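Local coordinates for protein ferric enterobactin receptor PIRA (Pseudomonas aeruginosa, PDB 5FP2) that probably takes up iron-loaded siderophores such as ferric enterobactin across the outer membrane, as a TonB-dependent receptor, at residues A[242-247]-A[254-259]; A[315-320]-A[347-352]. All coordinates share one frame; numbering follows the deposited sequence.

Interaction 1 (A[242-247]-A[254-259])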
loop_
_atom_site.group_PDB
_atom_site.type_symbol
_atom_site.label_atom_id
_atom_site.label_comp_id
_atom_site.label_asym_id
_atom_site.label_seq_id
_atom_site.Cartn_x
_atom_site.Cartn_y
_atom_site.Cartn_z
ATOM N N GLY A 242 2.126 -11.708 15.629
ATOM C CA GLY A 242 1.599 -13.065 15.745
ATOM C C GLY A 242 0.122 -13.146 15.444
ATOM O O GLY A 242 -0.638 -12.229 15.756
ATOM N N MET A 243 -0.293 -14.266 14.862
ATOM C CA MET A 243 -1.712 -14.478 14.612
ATOM C C MET A 243 -2.146 -15.853 15.070
ATOM O O MET A 243 -1.557 -16.858 14.688
ATOM C CB MET A 243 -2.075 -14.326 13.123
ATOM C CG MET A 243 -3.556 -14.558 12.836
ATOM S SD MET A 243 -4.075 -13.914 11.227
ATOM C CE MET A 243 -3.407 -15.191 10.142
ATOM N N LEU A 244 -3.269 -15.881 15.771
ATOM C CA LEU A 244 -3.888 -17.108 16.214
ATOM C C LEU A 244 -5.194 -17.200 15.472
ATOM O O LEU A 244 -5.962 -16.233 15.426
ATOM C CB LEU A 244 -4.159 -17.009 17.718
ATOM C CG LEU A 244 -4.529 -18.260 18.504
ATOM C CD1 LEU A 244 -3.822 -19.525 18.035
ATOM C CD2 LEU A 244 -4.183 -17.981 19.954
ATOM N N SER A 245 -5.409 -18.313 14.791
ATOM C CA SER A 245 -6.610 -18.426 13.981
ATOM C C SER A 245 -7.514 -19.547 14.481
ATOM O O SER A 245 -7.069 -20.682 14.660
ATOM C CB SER A 245 -6.251 -18.661 12.529
ATOM O OG SER A 245 -7.443 -18.685 11.787
ATOM N N TRP A 246 -8.789 -19.244 14.679
ATOM C CA TRP A 246 -9.697 -20.224 15.246
ATOM C C TRP A 246 -10.867 -20.521 14.301
ATOM O O TRP A 246 -11.708 -19.662 14.030
ATOM C CB TRP A 246 -10.177 -19.754 16.627
ATOM C CG TRP A 246 -11.286 -20.582 17.215
ATOM C CD1 TRP A 246 -11.580 -21.889 16.943
ATOM C CD2 TRP A 246 -12.222 -20.160 18.209
ATOM N NE1 TRP A 246 -12.698 -22.266 17.628
ATOM C CE2 TRP A 246 -13.083 -21.239 18.452
ATOM C CE3 TRP A 246 -12.428 -18.962 18.897
ATOM C CZ2 TRP A 246 -14.135 -21.159 19.357
ATOM C CZ3 TRP A 246 -13.471 -18.880 19.786
ATOM C CH2 TRP A 246 -14.322 -19.969 20.001
ATOM N N GLN A 247 -10.928 -21.764 13.837
ATOM C CA GLN A 247 -12.025 -22.212 13.003
ATOM C C GLN A 247 -13.179 -22.699 13.843
ATOM O O GLN A 247 -13.226 -23.862 14.231
ATOM C CB GLN A 247 -11.581 -23.327 12.062
ATOM C CG GLN A 247 -12.507 -23.500 10.867
ATOM C CD GLN A 247 -11.761 -23.399 9.567
ATOM O OE1 GLN A 247 -10.944 -24.259 9.228
ATOM N NE2 GLN A 247 -12.002 -22.315 8.843
ATOM N N VAL A 254 -12.263 -16.810 13.412
ATOM C CA VAL A 254 -11.847 -15.643 14.166
ATOM C C VAL A 254 -10.327 -15.570 14.133
ATOM O O VAL A 254 -9.665 -16.595 14.242
ATOM C CB VAL A 254 -12.340 -15.717 15.617
ATOM C CG1 VAL A 254 -11.868 -14.506 16.399
ATOM C CG2 VAL A 254 -13.852 -15.809 15.644
ATOM N N ASP A 255 -9.776 -14.380 13.911
ATOM C CA ASP A 255 -8.338 -14.177 14.072
ATOM C C ASP A 255 -8.011 -13.273 15.251
ATOM O O ASP A 255 -8.447 -12.125 15.287
ATOM C CB ASP A 255 -7.731 -13.576 12.815
ATOM C CG ASP A 255 -7.886 -14.473 11.608
ATOM O OD1 ASP A 255 -8.132 -15.687 11.812
ATOM O OD2 ASP A 255 -7.824 -13.951 10.462
ATOM N N PHE A 256 -7.184 -13.771 16.165
ATOM C CA PHE A 256 -6.571 -12.948 17.204
ATOM C C PHE A 256 -5.180 -12.582 16.728
ATOM O O PHE A 256 -4.443 -13.462 16.298
ATOM C CB PHE A 256 -6.494 -13.737 18.529
ATOM C CG PHE A 256 -7.805 -14.358 18.936
ATOM C CD1 PHE A 256 -8.770 -13.604 19.580
ATOM C CD2 PHE A 256 -8.136 -15.640 18.527
ATOM C CE1 PHE A 256 -10.027 -14.122 19.830
ATOM C CE2 PHE A 256 -9.392 -16.165 18.778
ATOM C CZ PHE A 256 -10.337 -15.405 19.433
ATOM N N GLU A 257 -4.856 -11.289 16.716
ATOM C CA GLU A 257 -3.544 -10.826 16.248
ATOM C C GLU A 257 -2.882 -9.880 17.225
ATOM O O GLU A 257 -3.552 -9.064 17.844
ATOM C CB GLU A 257 -3.690 -10.028 14.963
ATOM C CG GLU A 257 -3.955 -10.795 13.690
ATOM C CD GLU A 257 -5.058 -10.100 12.916
ATOM O OE1 GLU A 257 -6.217 -10.082 13.403
ATOM O OE2 GLU A 257 -4.738 -9.406 11.931
ATOM N N ALA A 258 -1.556 -9.857 17.233
ATOM C CA ALA A 258 -0.851 -8.925 18.098
ATOM C C ALA A 258 0.626 -8.859 17.765
ATOM O O ALA A 258 1.216 -9.847 17.332
ATOM C CB ALA A 258 -1.026 -9.324 19.555
ATOM N N GLY A 259 1.245 -7.725 18.058
ATOM C CA GLY A 259 2.643 -7.557 17.737
ATOM C C GLY A 259 3.119 -6.143 17.951
ATOM O O GLY A 259 2.360 -5.250 18.301
#
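Trp246 and Phe256 meet edge to edge: Trp246 CE3 is 4.1 Å from Phe256 CE2, and each atom lies near the plane of the other ring, so across this contact neither ring offers the other a face. The two side chains run side by side and point the same way. Phe256, with CG anti to its carbonyl carbon (chi1 -51°), leans along its strand toward Val254 and so toward Trp246, two residue pairs away, whose CG is anti to the backbone N (chi1 171°). Leu244 CB, 4.1 Å from Phe256 CB, extends this apolar surface, to which Val254 also points. On the other face of the sheet the groups are mostly polar. Ser245 OG donates to Asp255 OD1 over 3.1 Å, approaching nearly along the C-O axis, while Asp255 OD2 forms a salt bridge with Arg160; this second bond should help to fix the rotation of the carboxylate. Met243 SD lies 3.8 Å from Asp255 OD2. Met243 CG runs beside Glu257 CG. Paired backbone bonds at Gly242-Ala258, Leu244-Phe256 and Trp246-Val254 set the register, for example Leu244 N to Phe256 O at 2.7 Å, and the segment directions differ by 168°. Such a hairpin, with alternating faces, an apolar and aromatic outer one and a polar one toward the plug side, is typical of outer-membrane beta-barrels.

Interaction 2 (A[315-320]-A[347-352])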
loop_
_atom_site.group_PDB
_atom_site.type_symbol
_atom_site.label_atom_id
_atom_site.label_comp_id
_atom_site.label_asym_id
_atom_site.label_seq_id
_atom_site.Cartn_x
_atom_site.Cartn_y
_atom_site.Cartn_z
ATOM N N ALA A 315 -12.206 -5.613 15.246
ATOM C CA ALA A 315 -11.791 -4.733 16.331
ATOM C C ALA A 315 -10.285 -4.522 16.265
ATOM O O ALA A 315 -9.550 -5.412 15.859
ATOM C CB ALA A 315 -12.186 -5.335 17.674
ATOM N N GLN A 316 -9.804 -3.384 16.737
ATOM C CA GLN A 316 -8.403 -3.068 16.553
ATOM C C GLN A 316 -7.931 -2.070 17.596
ATOM O O GLN A 316 -8.662 -1.153 17.945
ATOM C CB GLN A 316 -8.227 -2.510 15.141
ATOM C CG GLN A 316 -6.813 -2.154 14.749
ATOM C CD GLN A 316 -6.729 -1.630 13.325
ATOM O OE1 GLN A 316 -7.723 -1.597 12.568
ATOM N NE2 GLN A 316 -5.534 -1.189 12.950
ATOM N N TYR A 317 -6.705 -2.233 18.078
ATOM C CA TYR A 317 -6.075 -1.197 18.882
ATOM C C TYR A 317 -4.622 -1.000 18.472
ATOM O O TYR A 317 -3.940 -1.964 18.142
ATOM C CB TYR A 317 -6.155 -1.569 20.353
ATOM C CG TYR A 317 -5.346 -0.680 21.258
ATOM C CD1 TYR A 317 -5.854 0.528 21.697
ATOM C CD2 TYR A 317 -4.088 -1.067 21.706
ATOM C CE1 TYR A 317 -5.127 1.333 22.556
ATOM C CE2 TYR A 317 -3.351 -0.262 22.555
ATOM C CZ TYR A 317 -3.883 0.928 22.987
ATOM O OH TYR A 317 -3.146 1.761 23.787
ATOM N N ASP A 318 -4.191 0.260 18.380
ATOM C CA ASP A 318 -2.786 0.614 18.106
ATOM C C ASP A 318 -2.300 1.636 19.145
ATOM O O ASP A 318 -2.975 2.634 19.415
ATOM C CB ASP A 318 -2.619 1.246 16.715
ATOM C CG ASP A 318 -3.358 0.488 15.612
ATOM O OD1 ASP A 318 -3.431 -0.764 15.665
ATOM O OD2 ASP A 318 -3.818 1.152 14.652
ATOM N N SER A 319 -1.127 1.401 19.716
ATOM C CA SER A 319 -0.433 2.444 20.461
ATOM C C SER A 319 0.831 2.793 19.705
ATOM O O SER A 319 1.309 1.992 18.908
ATOM C CB SER A 319 -0.110 1.986 21.890
ATOM O OG SER A 319 1.288 1.972 22.152
ATOM N N THR A 320 1.334 4.004 19.920
ATOM C CA THR A 320 2.637 4.395 19.415
ATOM C C THR A 320 3.267 5.404 20.346
ATOM O O THR A 320 2.656 6.422 20.644
ATOM C CB THR A 320 2.499 5.053 18.041
ATOM O OG1 THR A 320 1.652 4.242 17.225
ATOM C CG2 THR A 320 3.865 5.226 17.383
ATOM N N LYS A 347 2.461 10.038 22.927
ATOM C CA LYS A 347 1.776 8.767 22.732
ATOM C C LYS A 347 0.514 8.973 21.924
ATOM O O LYS A 347 -0.236 9.917 22.157
ATOM C CB LYS A 347 1.421 8.113 24.069
ATOM C CG LYS A 347 0.616 6.819 23.958
ATOM C CD LYS A 347 0.456 6.134 25.313
ATOM C CE LYS A 347 0.401 4.612 25.203
ATOM N NZ LYS A 347 0.957 3.916 26.409
ATOM N N LEU A 348 0.267 8.038 21.014
ATOM C CA LEU A 348 -0.854 8.101 20.087
ATOM C C LEU A 348 -1.557 6.756 20.169
ATOM O O LEU A 348 -0.896 5.718 20.211
ATOM C CB LEU A 348 -0.359 8.329 18.651
ATOM C CG LEU A 348 -1.437 8.333 17.550
ATOM C CD1 LEU A 348 -2.344 9.555 17.614
ATOM C CD2 LEU A 348 -0.829 8.224 16.157
ATOM N N GLU A 349 -2.887 6.760 20.132
ATOM C CA GLU A 349 -3.643 5.511 20.170
ATOM C C GLU A 349 -4.914 5.510 19.346
ATOM O O GLU A 349 -5.758 6.395 19.502
ATOM C CB GLU A 349 -4.039 5.214 21.597
ATOM C CG GLU A 349 -3.054 5.797 22.581
ATOM C CD GLU A 349 -3.356 5.367 23.967
ATOM O OE1 GLU A 349 -4.428 4.757 24.153
ATOM O OE2 GLU A 349 -2.508 5.632 24.833
ATOM N N ASN A 350 -5.130 4.408 18.631
ATOM C CA ASN A 350 -6.317 4.233 17.811
ATOM C C ASN A 350 -7.192 3.082 18.246
ATOM O O ASN A 350 -6.734 1.951 18.318
ATOM C CB ASN A 350 -5.920 3.994 16.359
ATOM C CG ASN A 350 -5.616 5.280 15.641
ATOM O OD1 ASN A 350 -6.527 6.016 15.242
ATOM N ND2 ASN A 350 -4.334 5.619 15.576
ATOM N N TYR A 351 -8.485 3.346 18.343
ATOM C CA TYR A 351 -9.454 2.281 18.440
ATOM C C TYR A 351 -10.252 2.243 17.145
ATOM O O TYR A 351 -10.639 3.281 16.646
ATOM C CB TYR A 351 -10.366 2.524 19.654
ATOM C CG TYR A 351 -9.600 2.875 20.918
ATOM C CD1 TYR A 351 -9.062 4.148 21.105
ATOM C CD2 TYR A 351 -9.348 1.918 21.881
ATOM C CE1 TYR A 351 -8.319 4.458 22.228
ATOM C CE2 TYR A 351 -8.609 2.220 23.005
ATOM C CZ TYR A 351 -8.087 3.485 23.165
ATOM O OH TYR A 351 -7.386 3.784 24.313
ATOM N N ARG A 352 -10.481 1.051 16.603
ATOM C CA ARG A 352 -11.294 0.885 15.408
ATOM C C ARG A 352 -12.292 -0.277 15.533
ATOM O O ARG A 352 -11.943 -1.364 16.002
ATOM C CB ARG A 352 -10.379 0.649 14.200
ATOM C CG ARG A 352 -9.883 1.910 13.499
ATOM C CD ARG A 352 -8.436 1.778 13.026
ATOM N NE ARG A 352 -7.903 3.036 12.475
ATOM C CZ ARG A 352 -6.610 3.372 12.444
ATOM N NH1 ARG A 352 -5.696 2.572 12.993
ATOM N NH2 ARG A 352 -6.229 4.538 11.925
#
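Two neighbouring antiparallel strands of the transmembrane barrel pair here, with side chains alternating between its lumen and its outer surface. On the lumen side Asp318 and Arg352 form a salt bridge, OD2 to NH1 at 2.9 Å; the carboxylate oxygen sits at the edge of the guanidinium, in its plane, although the two planes are inclined by 55°. Asn350 OD1 lies over one guanidinium face, and Arg352 NE bonds Asn376 OD1 of the next strand, so the cation is held at more than one point. Gln316, extended with CG anti to the backbone N (chi1 -178°), runs alongside Arg352 and brings its OE1 to 3.5 Å from Arg352 CD. Its NE2 donates to Pro102 O and only weakly to Asp318 OD1. On the outer side the Tyr317 and Tyr351 side chains run alongside each other and point the same way, their rings oblique, with centroids 5.2 Å apart and planes at 53°. Tyr317 OH makes a weak bond to Glu349 OE1 at 3.3 Å, which meets the ring edge in its plane. Backbone bonds such as Asn350 N to Asp318 O, 2.9 Å, hold the register. Strand 292-306 flanks 315-320, where Tyr298 touches Tyr317; strand 367-381 flanks 347-352, where Trp375 touches Tyr351; and the short plug strand 101-102 touches Gln316 and Arg352 from the lumen.

Overall arrangement
Interaction 1 closes before interaction 2 opens along the chain, and both belong to the same closed antiparallel barrel of 22 strands. Their centres are about 17 Å apart and their nearest atoms about 6 Å, so they do not touch. One strand, 292-306, separates them: its backbone pairs with 254-259 through Ala299 and Thr301 and with 315-320 through Tyr298 and Ile300, giving a continuous hydrogen-bonded wall. Both contacts also reach strand 101-102 of the plug, interaction 2 by a hydrogen bond to Pro102 and interaction 1 by a weak, long ion pair to Lys101. Neighbouring barrel sectors thus border one plug element, consistent with a TonB-dependent receptor whose plug fills the barrel.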